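Local coordinates for protein trichothecene 15-O-acetyltransferase TRI3 (PDB 3FOT) that acetylates the 15-hydroxyl of trichothecene intermediates as a BAHD-superfamily enzyme in the biosynthesis of fungal mycotoxins such as T-2 toxin, at residues A[282-287]-A[512-517]; A[290-295]-A[304-309]; A[310-315]-A[391-396]. All coordinates share one frame; numbering follows the deposited sequence.

Interaction 1: A[282-287]-A[512-517]; sequences HKLSAD and EFMLAF
No flat group takes part where L284 meets M514 and L515; the touching atoms are methyl groups. The rings of the two segments serve other neighbours. H282 packs against L507, Q508 and V511, earlier in helix 500-516. F513 stacks with H375, and F517 makes a cation-pi contact with R299.

The contact itself is small and apolar. L284 spreads its two delta methyls over two successive residues of helix 500-516. L284 CD1 lies 4.3 Å from M514 CE. L284 CD2 lies 4.4 Å from L515 CD2. Both are loose van der Waals distances, and no hydrogen bond crosses between the segments. The backbones stay well apart, with 9.5 Å between CA of L284 and CA of L515, so the side chains must span the gap.

M514 runs out extended and then turns at its last torsion (chi3 73°). That bend swings CE off the line of the chain and over to L284. The CB of L515 does not aim at 282-287, and its closer approach comes from CD2 at the branch end. L284 is buried, as is M514, while L515 is partly exposed, so the L515 branch lies nearer the surface.

L284 follows directly on strand 277-283 and keeps a backbone hydrogen bond to S487, which continues the antiparallel pairing with strand 486-494. Next, S285 takes the N-cap position of helix 286-299, and its side chain caps a backbone N of that helix. The leucine therefore sits at the strand-to-helix turn. This is helix-on-sheet packing at the edge of an alpha/beta layer: the last helix of a CoA-dependent acyltransferase fold covers the end of outer strand 277-283.

Interaction 2: A[290-295]-A[304-309]; sequences IDIVKA and FTISHL. Unlike the reference sequence in segment 290-295: D291 (reference Ala).
I292 and V293 meet I306 and L309 between two consecutive helices, 286-299 and 306-321, joined by a short loop, with the start of the second packed on the first. The second helix starts with a capping box made by T305 and H308.

The contacts between the segments are all apolar. CG2 of I292 carries most of them. I292 CG2 lies 3.7 Å from I306 CD1 and 3.5 Å from L309 CD2, and the latter pair is closer than two methyl groups normally pack. A chi1 of -68° sets CG1 of I292 beside the backbone N and turns CG2 anti to that N. The side chain of I306 is extended, so its CD1 is pushed outward to the first helix. There I306 CD1 also meets V293 CG2, at 4.1 Å. In each pair the side chains cross at about a right angle. I292 and L309 are buried, and V293 is at the exposed margin. M514 and L515 of helix 500-516 add to this patch, touching I306 and I292 respectively.

The polar contacts are local to 304-309 and hold the helix start. H308 N donates to T305 OG1 over 3.2 Å, in a fairly straight bond (161°). In return, T305 N donates to H308 ND1 over 3.0 Å. ND1 is thus the acceptor, which is consistent with a proton on NE2. The second bond is more bent, at 142°, and T305 N is tilted out of the imidazole plane. T305 OG1 sits 3.4 Å from the ring plane of H308, over the margin of one face, and CA of F304 lies in plane at the ring edge.

Interaction 3: A[310-315]-A[391-396]; sequences TQAAIV and RNIKKS
Helix-to-helix packing brings I393 of helix 379-401 against Q311 and A312 of helix 306-321. CD1 of I393 is the main touching atom. I393 CD1 comes up to the backbone of the other helix, 3.4 Å from A312 N and 3.9 Å from A312 CB. The small side chain of A312 probably helps the methyl come this near.

Q311 borders the same methyl with the aliphatic part of its side chain: Q311 CG is 3.6 Å from I393 CD1. This CG is anti to the backbone N (chi1 175°), which brings it to I393; the bend at chi2 turns the amide away from that methyl. The two side chains cross obliquely. All three residues are buried.

Within the fold, I393 also packs on V363 and I365 of strand 358-365, and Q311 touches F436 of strand 435-441. I393 therefore touches both helix 306-321 and strand 358-365.

One turn further on, S396 ties its helix to that strand. S396 OG donates to N392 O over 2.9 Å and is also hydrogen-bonded to R364 N. N392 O receives S396 N as well, 3.0 Å away, and the two donors reach the carbonyl from opposite faces of its plane.

Overall arrangement
From the N terminus, the chain leaves strand 277-283 at 282-287 and enters helix 286-299. Interaction 2 closes first, a short loop from 290-295 to 304-309. Interaction 3 opens at the next residue, on the same helix 306-321, and closes at 391-396 on helix 379-401. The two are in series and do not cross. Interaction 1 closes last, at 512-517, and its long loop encloses both. The centres of interactions 1 and 2 are about 10 Å apart, and those of 2 and 3 about 12 Å. Together they join four helices, 286-299, 306-321, 379-401 and 500-516, beside the sheet edge.

Interaction 1: A[282-287]-A[512-517]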
# COMPACT_ATOMS: atom_id res chain seq x y z
N HIS A 282 -2.78 -1.74 -16.05
CA HIS A 282 -3.71 -1.27 -17.08
C HIS A 282 -4.34 -0.00 -16.55
O HIS A 282 -5.06 -0.03 -15.56
CB HIS A 282 -4.81 -2.29 -17.38
CG HIS A 282 -5.68 -1.87 -18.52
ND1 HIS A 282 -6.70 -0.95 -18.37
CD2 HIS A 282 -5.65 -2.20 -19.83
CE1 HIS A 282 -7.27 -0.74 -19.55
NE2 HIS A 282 -6.66 -1.49 -20.45
N LYS A 283 -4.04 1.11 -17.20
CA LYS A 283 -4.63 2.38 -16.87
C LYS A 283 -5.89 2.57 -17.72
O LYS A 283 -5.81 2.64 -18.95
CB LYS A 283 -3.63 3.50 -17.15
CG LYS A 283 -2.48 3.56 -16.19
N LEU A 284 -7.04 2.62 -17.06
CA LEU A 284 -8.29 2.94 -17.74
C LEU A 284 -8.30 4.43 -18.01
O LEU A 284 -7.80 5.21 -17.19
CB LEU A 284 -9.48 2.58 -16.86
CG LEU A 284 -9.80 1.12 -16.57
CD1 LEU A 284 -10.88 1.03 -15.50
CD2 LEU A 284 -10.24 0.42 -17.84
N SER A 285 -8.85 4.86 -19.14
CA SER A 285 -8.88 6.31 -19.42
C SER A 285 -9.78 6.97 -18.38
O SER A 285 -10.60 6.31 -17.78
CB SER A 285 -9.39 6.60 -20.83
OG SER A 285 -10.73 6.17 -20.94
N ALA A 286 -9.65 8.28 -18.18
CA ALA A 286 -10.63 8.97 -17.34
C ALA A 286 -12.07 8.78 -17.86
O ALA A 286 -13.00 8.62 -17.08
CB ALA A 286 -10.30 10.47 -17.23
N ASP A 287 -12.23 8.78 -19.19
CA ASP A 287 -13.59 8.68 -19.76
C ASP A 287 -14.21 7.32 -19.41
O ASP A 287 -15.39 7.22 -18.99
CB ASP A 287 -13.56 8.89 -21.28
CG ASP A 287 -13.35 10.35 -21.67
OD1 ASP A 287 -13.66 11.26 -20.87
OD2 ASP A 287 -12.87 10.58 -22.79
N GLU A 512 -12.15 -6.10 -19.37
CA GLU A 512 -13.27 -6.31 -20.28
C GLU A 512 -14.61 -6.44 -19.54
O GLU A 512 -15.62 -5.85 -19.96
CB GLU A 512 -13.01 -7.51 -21.19
CG GLU A 512 -13.99 -7.59 -22.35
CD GLU A 512 -13.71 -8.74 -23.31
OE1 GLU A 512 -12.65 -9.41 -23.17
OE2 GLU A 512 -14.55 -8.97 -24.21
N PHE A 513 -14.65 -7.22 -18.46
CA PHE A 513 -15.90 -7.33 -17.69
C PHE A 513 -16.31 -6.00 -17.04
O PHE A 513 -17.49 -5.66 -17.04
CB PHE A 513 -15.83 -8.41 -16.62
CG PHE A 513 -15.94 -9.82 -17.14
CD1 PHE A 513 -17.05 -10.21 -17.92
CD2 PHE A 513 -14.96 -10.77 -16.82
CE1 PHE A 513 -17.19 -11.53 -18.38
CE2 PHE A 513 -15.09 -12.10 -17.29
CZ PHE A 513 -16.20 -12.48 -18.07
N MET A 514 -15.35 -5.27 -16.47
CA MET A 514 -15.65 -3.94 -15.94
C MET A 514 -16.28 -3.04 -17.01
O MET A 514 -17.29 -2.34 -16.76
CB MET A 514 -14.38 -3.31 -15.36
CG MET A 514 -13.95 -4.02 -14.06
SD MET A 514 -12.38 -3.37 -13.49
CE MET A 514 -12.88 -1.75 -12.87
N LEU A 515 -15.69 -3.05 -18.19
CA LEU A 515 -16.16 -2.20 -19.28
C LEU A 515 -17.54 -2.61 -19.74
O LEU A 515 -18.37 -1.77 -20.12
CB LEU A 515 -15.15 -2.19 -20.44
CG LEU A 515 -13.86 -1.43 -20.12
CD1 LEU A 515 -12.83 -1.72 -21.22
CD2 LEU A 515 -14.12 0.09 -19.97
N ALA A 516 -17.81 -3.91 -19.64
CA ALA A 516 -19.11 -4.45 -20.02
C ALA A 516 -20.24 -3.94 -19.13
O ALA A 516 -21.40 -4.02 -19.50
CB ALA A 516 -19.06 -6.01 -20.03
N PHE A 517 -19.91 -3.42 -17.96
CA PHE A 517 -20.91 -2.95 -17.02
C PHE A 517 -21.43 -1.57 -17.41
O PHE A 517 -22.44 -1.12 -16.87
CB PHE A 517 -20.29 -2.86 -15.62
CG PHE A 517 -21.26 -2.98 -14.51
CD1 PHE A 517 -21.95 -4.18 -14.31
CD2 PHE A 517 -21.44 -1.93 -13.59
CE1 PHE A 517 -22.83 -4.33 -13.23
CE2 PHE A 517 -22.30 -2.06 -12.51
CZ PHE A 517 -23.01 -3.28 -12.32

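Interaction 2: A[290-295]-A[304-309]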
# COMPACT_ATOMS: atom_id res chain seq x y z
N ILE A 290 -14.96 7.19 -15.59
CA ILE A 290 -16.12 7.95 -15.21
C ILE A 290 -17.40 7.20 -15.60
O ILE A 290 -18.37 7.16 -14.83
CB ILE A 290 -16.05 9.36 -15.88
CG1 ILE A 290 -15.01 10.21 -15.13
CG2 ILE A 290 -17.42 10.04 -15.89
CD1 ILE A 290 -14.62 11.48 -15.87
N ASP A 291 -17.37 6.56 -16.76
CA ASP A 291 -18.52 5.79 -17.26
C ASP A 291 -18.75 4.57 -16.36
O ASP A 291 -19.90 4.23 -16.05
CB ASP A 291 -18.31 5.31 -18.72
CG ASP A 291 -18.60 6.39 -19.76
OD1 ASP A 291 -18.20 6.22 -20.94
OD2 ASP A 291 -19.22 7.40 -19.41
N ILE A 292 -17.67 3.92 -15.93
CA ILE A 292 -17.80 2.75 -15.02
C ILE A 292 -18.40 3.16 -13.67
O ILE A 292 -19.29 2.50 -13.15
CB ILE A 292 -16.46 1.97 -14.86
CG1 ILE A 292 -16.07 1.27 -16.18
CG2 ILE A 292 -16.59 0.87 -13.78
CD1 ILE A 292 -14.61 0.81 -16.23
N VAL A 293 -17.90 4.26 -13.10
CA VAL A 293 -18.42 4.78 -11.83
C VAL A 293 -19.90 5.18 -11.96
O VAL A 293 -20.72 4.88 -11.09
CB VAL A 293 -17.56 5.95 -11.31
CG1 VAL A 293 -18.24 6.67 -10.19
CG2 VAL A 293 -16.19 5.44 -10.83
N LYS A 294 -20.25 5.81 -13.08
CA LYS A 294 -21.66 6.17 -13.34
C LYS A 294 -22.55 4.91 -13.40
O LYS A 294 -23.67 4.89 -12.86
CB LYS A 294 -21.79 6.97 -14.64
CG LYS A 294 -23.23 7.41 -14.91
CD LYS A 294 -23.35 8.20 -16.21
CE LYS A 294 -23.26 7.30 -17.45
NZ LYS A 294 -23.31 8.15 -18.67
N ALA A 295 -22.05 3.87 -14.07
CA ALA A 295 -22.82 2.63 -14.22
C ALA A 295 -23.03 1.95 -12.86
O ALA A 295 -24.12 1.41 -12.60
CB ALA A 295 -22.15 1.68 -15.22
N PHE A 304 -22.50 1.17 -3.17
CA PHE A 304 -21.71 0.39 -4.14
C PHE A 304 -20.62 1.20 -4.82
O PHE A 304 -20.78 2.41 -5.08
CB PHE A 304 -22.61 -0.23 -5.19
CG PHE A 304 -23.43 -1.36 -4.68
CD1 PHE A 304 -22.90 -2.65 -4.61
CD2 PHE A 304 -24.73 -1.15 -4.25
CE1 PHE A 304 -23.67 -3.72 -4.15
CE2 PHE A 304 -25.51 -2.20 -3.79
CZ PHE A 304 -24.97 -3.48 -3.74
N THR A 305 -19.49 0.55 -5.11
CA THR A 305 -18.36 1.28 -5.65
C THR A 305 -17.70 0.50 -6.78
O THR A 305 -17.93 -0.71 -6.96
CB THR A 305 -17.26 1.48 -4.59
OG1 THR A 305 -16.72 0.19 -4.27
CG2 THR A 305 -17.81 2.17 -3.30
N ILE A 306 -16.85 1.20 -7.50
CA ILE A 306 -16.01 0.56 -8.50
C ILE A 306 -15.11 -0.52 -7.88
O ILE A 306 -14.74 -1.47 -8.56
CB ILE A 306 -15.20 1.63 -9.28
CG1 ILE A 306 -14.48 1.04 -10.48
CG2 ILE A 306 -14.26 2.42 -8.37
CD1 ILE A 306 -13.99 2.10 -11.50
N SER A 307 -14.77 -0.40 -6.59
CA SER A 307 -14.01 -1.47 -5.92
C SER A 307 -14.81 -2.79 -5.83
O SER A 307 -14.26 -3.89 -6.02
CB SER A 307 -13.61 -1.03 -4.51
OG SER A 307 -12.55 -0.12 -4.57
N HIS A 308 -16.11 -2.68 -5.52
CA HIS A 308 -17.00 -3.85 -5.55
C HIS A 308 -17.01 -4.45 -6.95
O HIS A 308 -16.88 -5.66 -7.12
CB HIS A 308 -18.43 -3.48 -5.17
CG HIS A 308 -18.57 -3.00 -3.76
ND1 HIS A 308 -19.31 -1.88 -3.43
CD2 HIS A 308 -18.09 -3.48 -2.59
CE1 HIS A 308 -19.28 -1.70 -2.12
NE2 HIS A 308 -18.54 -2.66 -1.59
N LEU A 309 -17.18 -3.59 -7.94
CA LEU A 309 -17.27 -4.04 -9.33
C LEU A 309 -15.98 -4.73 -9.76
O LEU A 309 -16.01 -5.74 -10.46
CB LEU A 309 -17.57 -2.87 -10.27
CG LEU A 309 -17.70 -3.37 -11.72
CD1 LEU A 309 -18.97 -4.24 -11.88
CD2 LEU A 309 -17.70 -2.22 -12.72

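Interaction 3: A[310-315]-A[391-396]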
# COMPACT_ATOMS: atom_id res chain seq x y z
N THR A 310 -14.84 -4.17 -9.34
CA THR A 310 -13.56 -4.79 -9.67
C THR A 310 -13.47 -6.19 -9.05
O THR A 310 -13.04 -7.14 -9.70
CB THR A 310 -12.36 -3.91 -9.25
OG1 THR A 310 -12.50 -2.62 -9.86
CG2 THR A 310 -11.06 -4.52 -9.72
N GLN A 311 -13.85 -6.31 -7.79
CA GLN A 311 -13.83 -7.62 -7.15
C GLN A 311 -14.76 -8.63 -7.87
O GLN A 311 -14.42 -9.81 -8.01
CB GLN A 311 -14.19 -7.48 -5.66
CG GLN A 311 -14.31 -8.81 -4.91
CD GLN A 311 -12.99 -9.53 -4.72
OE1 GLN A 311 -12.38 -9.45 -3.64
NE2 GLN A 311 -12.55 -10.27 -5.76
N ALA A 312 -15.92 -8.14 -8.32
CA ALA A 312 -16.84 -8.94 -9.12
C ALA A 312 -16.18 -9.43 -10.43
O ALA A 312 -16.27 -10.62 -10.79
CB ALA A 312 -18.09 -8.11 -9.42
N ALA A 313 -15.51 -8.51 -11.12
CA ALA A 313 -14.89 -8.80 -12.40
C ALA A 313 -13.72 -9.80 -12.25
O ALA A 313 -13.51 -10.69 -13.10
CB ALA A 313 -14.42 -7.49 -13.05
N ILE A 314 -13.01 -9.67 -11.13
CA ILE A 314 -11.95 -10.62 -10.76
C ILE A 314 -12.50 -12.04 -10.69
O ILE A 314 -11.90 -12.98 -11.24
CB ILE A 314 -11.28 -10.18 -9.44
CG1 ILE A 314 -10.38 -8.97 -9.75
CG2 ILE A 314 -10.50 -11.34 -8.78
CD1 ILE A 314 -9.90 -8.19 -8.49
N VAL A 315 -13.64 -12.18 -10.02
CA VAL A 315 -14.31 -13.48 -9.86
C VAL A 315 -14.83 -14.01 -11.18
O VAL A 315 -14.55 -15.17 -11.54
CB VAL A 315 -15.38 -13.40 -8.75
CG1 VAL A 315 -16.23 -14.67 -8.71
CG2 VAL A 315 -14.65 -13.26 -7.41
N ARG A 391 -23.50 -7.56 -5.23
CA ARG A 391 -24.40 -7.61 -4.08
C ARG A 391 -23.91 -8.60 -3.02
O ARG A 391 -23.99 -8.31 -1.82
CB ARG A 391 -25.84 -7.92 -4.51
CG ARG A 391 -26.43 -6.88 -5.46
CD ARG A 391 -27.96 -7.02 -5.66
NE ARG A 391 -28.46 -6.07 -6.66
CZ ARG A 391 -28.64 -4.77 -6.44
NH1 ARG A 391 -28.38 -4.24 -5.25
NH2 ARG A 391 -29.10 -3.98 -7.41
N ASN A 392 -23.40 -9.75 -3.46
CA ASN A 392 -22.73 -10.76 -2.61
C ASN A 392 -21.50 -10.15 -1.91
O ASN A 392 -21.29 -10.32 -0.70
CB ASN A 392 -22.25 -11.97 -3.43
CG ASN A 392 -23.34 -13.03 -3.67
OD1 ASN A 392 -23.43 -14.00 -2.93
ND2 ASN A 392 -24.11 -12.87 -4.73
N ILE A 393 -20.67 -9.44 -2.67
CA ILE A 393 -19.48 -8.78 -2.12
C ILE A 393 -19.85 -7.75 -1.05
O ILE A 393 -19.30 -7.77 0.06
CB ILE A 393 -18.64 -8.14 -3.25
CG1 ILE A 393 -18.07 -9.23 -4.15
CG2 ILE A 393 -17.45 -7.26 -2.68
CD1 ILE A 393 -17.84 -8.76 -5.59
N LYS A 394 -20.77 -6.85 -1.37
CA LYS A 394 -21.13 -5.80 -0.42
C LYS A 394 -21.74 -6.40 0.84
O LYS A 394 -21.41 -5.97 1.94
CB LYS A 394 -22.08 -4.80 -1.06
CG LYS A 394 -22.58 -3.71 -0.12
CD LYS A 394 -23.42 -2.70 -0.86
CE LYS A 394 -23.85 -1.55 0.04
NZ LYS A 394 -22.68 -0.89 0.71
N LYS A 395 -22.61 -7.40 0.68
CA LYS A 395 -23.25 -8.09 1.80
C LYS A 395 -22.20 -8.75 2.71
O LYS A 395 -22.29 -8.62 3.94
CB LYS A 395 -24.29 -9.10 1.30
CG LYS A 395 -24.79 -10.10 2.35
N SER A 396 -21.21 -9.42 2.11
CA SER A 396 -20.06 -9.99 2.82
C SER A 396 -19.34 -8.96 3.68
O SER A 396 -19.08 -9.19 4.86
CB SER A 396 -19.02 -10.56 1.84
OG SER A 396 -19.50 -11.67 1.15